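Local structure of maltose-binding protein MalE1 (Thermotoga maritima, 6DTU) at residues 64-69 against 331-336. The protein binds maltotetraose and probably serves as the maltose-binding component of a carbohydrate uptake system. Sequence-based numbering, arbitrary orientation.
With GLC (alpha-D-glucopyranose), chain C.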
loop_
_atom_site.group_PDB
_atom_site.type_symbol
_atom_site.label_atom_id
_atom_site.label_comp_id
_atom_site.label_asym_id
_atom_site.label_seq_id
_atom_site.Cartn_x
_atom_site.Cartn_y
_atom_site.Cartn_z
ATOM N N ASP A 64 8.683 -0.218 0.140
ATOM C CA ASP A 64 9.338 0.590 -0.891
ATOM C C ASP A 64 10.229 1.663 -0.288
ATOM O O ASP A 64 11.119 2.167 -0.980
ATOM C CB ASP A 64 8.325 1.248 -1.838
ATOM C CG ASP A 64 7.380 2.218 -1.121
ATOM O OD1 ASP A 64 6.574 1.726 -0.303
ATOM O OD2 ASP A 64 7.445 3.440 -1.391
ATOM N N TRP A 65 10.030 2.011 0.987
ATOM C CA TRP A 65 10.866 3.017 1.631
ATOM C C TRP A 65 12.275 2.516 1.923
ATOM O O TRP A 65 13.169 3.340 2.141
ATOM C CB TRP A 65 10.279 3.406 2.982
ATOM C CG TRP A 65 8.871 3.886 3.007
ATOM C CD1 TRP A 65 8.053 4.144 1.939
ATOM C CD2 TRP A 65 8.116 4.183 4.183
ATOM N NE1 TRP A 65 6.828 4.600 2.386
ATOM C CE2 TRP A 65 6.840 4.623 3.759
ATOM C CE3 TRP A 65 8.395 4.116 5.558
ATOM C CZ2 TRP A 65 5.839 5.014 4.666
ATOM C CZ3 TRP A 65 7.389 4.489 6.461
ATOM C CH2 TRP A 65 6.125 4.898 6.008
ATOM N N VAL A 66 12.505 1.198 1.919
ATOM C CA VAL A 66 13.693 0.640 2.574
ATOM C C VAL A 66 14.982 1.134 1.921
ATOM O O VAL A 66 15.913 1.563 2.609
ATOM C CB VAL A 66 13.628 -0.899 2.622
ATOM C CG1 VAL A 66 14.965 -1.465 3.032
ATOM C CG2 VAL A 66 12.559 -1.364 3.571
ATOM N N GLY A 67 15.088 1.022 0.592
ATOM C CA GLY A 67 16.340 1.387 -0.063
ATOM C C GLY A 67 16.755 2.827 0.178
ATOM O O GLY A 67 17.903 3.104 0.533
ATOM N N GLU A 68 15.824 3.768 -0.001
ATOM C CA GLU A 68 16.137 5.170 0.257
ATOM C C GLU A 68 16.589 5.379 1.703
ATOM O O GLU A 68 17.594 6.051 1.959
ATOM C CB GLU A 68 14.928 6.040 -0.079
ATOM C CG GLU A 68 15.154 7.526 0.186
ATOM C CD GLU A 68 13.921 8.370 -0.032
ATOM O OE1 GLU A 68 12.799 7.820 -0.115
ATOM O OE2 GLU A 68 14.068 9.605 -0.100
ATOM N N LEU A 69 15.845 4.834 2.670
ATOM C CA LEU A 69 16.212 5.062 4.060
ATOM C C LEU A 69 17.520 4.365 4.435
ATOM O O LEU A 69 18.290 4.898 5.241
ATOM C CB LEU A 69 15.063 4.672 4.981
ATOM C CG LEU A 69 13.802 5.507 4.791
ATOM C CD1 LEU A 69 12.703 5.008 5.715
ATOM C CD2 LEU A 69 14.024 7.008 4.992
ATOM N N MET A 331 6.222 -3.759 -5.268
ATOM C CA MET A 331 6.832 -2.447 -5.418
ATOM C C MET A 331 8.341 -2.600 -5.313
ATOM O O MET A 331 8.824 -3.398 -4.511
ATOM C CB MET A 331 6.386 -1.483 -4.313
ATOM C CG MET A 331 4.947 -1.080 -4.331
ATOM S SD MET A 331 4.596 0.209 -3.124
ATOM C CE MET A 331 4.614 -0.693 -1.579
ATOM N N PRO A 332 9.114 -1.897 -6.132
ATOM C CA PRO A 332 10.560 -1.845 -5.894
ATOM C C PRO A 332 10.874 -1.213 -4.552
ATOM O O PRO A 332 10.145 -0.351 -4.064
ATOM C CB PRO A 332 11.072 -0.954 -7.021
ATOM C CG PRO A 332 10.063 -1.066 -8.082
ATOM C CD PRO A 332 8.736 -1.224 -7.386
ATOM N N ASN A 333 11.990 -1.621 -3.967
ATOM C CA ASN A 333 12.462 -0.955 -2.764
ATOM C C ASN A 333 13.759 -0.194 -2.997
ATOM O O ASN A 333 14.339 0.323 -2.043
ATOM C CB ASN A 333 12.546 -1.897 -1.552
ATOM C CG ASN A 333 13.769 -2.804 -1.559
ATOM O OD1 ASN A 333 14.575 -2.809 -2.488
ATOM N ND2 ASN A 333 13.921 -3.575 -0.488
ATOM N N VAL A 334 14.198 -0.081 -4.247
ATOM C CA VAL A 334 15.458 0.592 -4.567
ATOM C C VAL A 334 15.339 2.077 -4.244
ATOM O O VAL A 334 14.218 2.604 -4.223
ATOM C CB VAL A 334 15.855 0.313 -6.024
ATOM C CG1 VAL A 334 16.080 -1.172 -6.197
ATOM C CG2 VAL A 334 14.798 0.838 -6.998
ATOM N N PRO A 335 16.435 2.789 -3.960
ATOM C CA PRO A 335 16.302 4.221 -3.630
ATOM C C PRO A 335 15.632 5.021 -4.717
ATOM O O PRO A 335 15.008 6.046 -4.422
ATOM C CB PRO A 335 17.750 4.690 -3.418
ATOM C CG PRO A 335 18.510 3.451 -3.141
ATOM C CD PRO A 335 17.824 2.321 -3.852
ATOM N N GLN A 336 15.766 4.585 -5.967
ATOM C CA GLN A 336 15.226 5.285 -7.121
ATOM C C GLN A 336 13.703 5.287 -7.182
ATOM O O GLN A 336 13.135 5.992 -8.021
ATOM C CB GLN A 336 15.820 4.716 -8.419
ATOM C CG GLN A 336 17.319 4.973 -8.596
ATOM C CD GLN A 336 18.193 3.947 -7.902
ATOM O OE1 GLN A 336 17.706 2.955 -7.343
ATOM N NE2 GLN A 336 19.499 4.184 -7.923
HETATM C C1 GLC C . 2.534 3.802 -1.712
HETATM C C2 GLC C . 3.930 3.843 -1.229
HETATM C C3 GLC C . 4.282 5.183 -0.662
HETATM C C4 GLC C . 4.118 6.266 -1.655
HETATM C C5 GLC C . 2.666 6.295 -2.194
HETATM C C6 GLC C . 2.511 7.204 -3.253
HETATM O O2 GLC C . 4.089 2.843 -0.184
HETATM O O3 GLC C . 5.667 5.164 -0.192
HETATM O O4 GLC C . 4.395 7.527 -0.986
HETATM O O5 GLC C . 2.320 4.865 -2.716
HETATM O O6 GLC C . 1.153 7.201 -3.640
HETATM O O HOH W 1 13.414 3.342 -1.548
#
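D64 meets M331 beside the bound sugar. The M331 chain bends at its thioether (chi3 -75°), which brings CE to 3.4 Å from D64 OD1. The carboxylate grips one glucose with both oxygens: OD1 accepts from GLC O2 at 2.7 Å and OD2 from GLC O3 at 2.8 Å. W65 NE1 donates to the same O3, which lies at the indole edge in the ring plane. With an alanine at D64 the O2 and O3 hydroxyls would probably lose their acceptors, and the M331 methyl the oxygen it packs against. D64, W65 and M331 line the sugar cleft of this periplasmic binding protein; behind them, helix 66-71 and the residues before it lie against the loop after strand 329-330. The packing is tightest at G67, where a side chain would strike the N333 carbonyl. There the N-H of G67 makes a weak, bent bond (2.8 Å, 125°) to N333 O. P335 CG rests 3.7 Å from G67 O. The N333 amide turns off to the backbone oxygens of A94 and S96. Elsewhere the fit is looser. A water bridges D64 O, V334 O and E68 N, accepting from the last at 2.9 Å. E68 is partly exposed, and its carboxylate leads away to a salt bridge with K43.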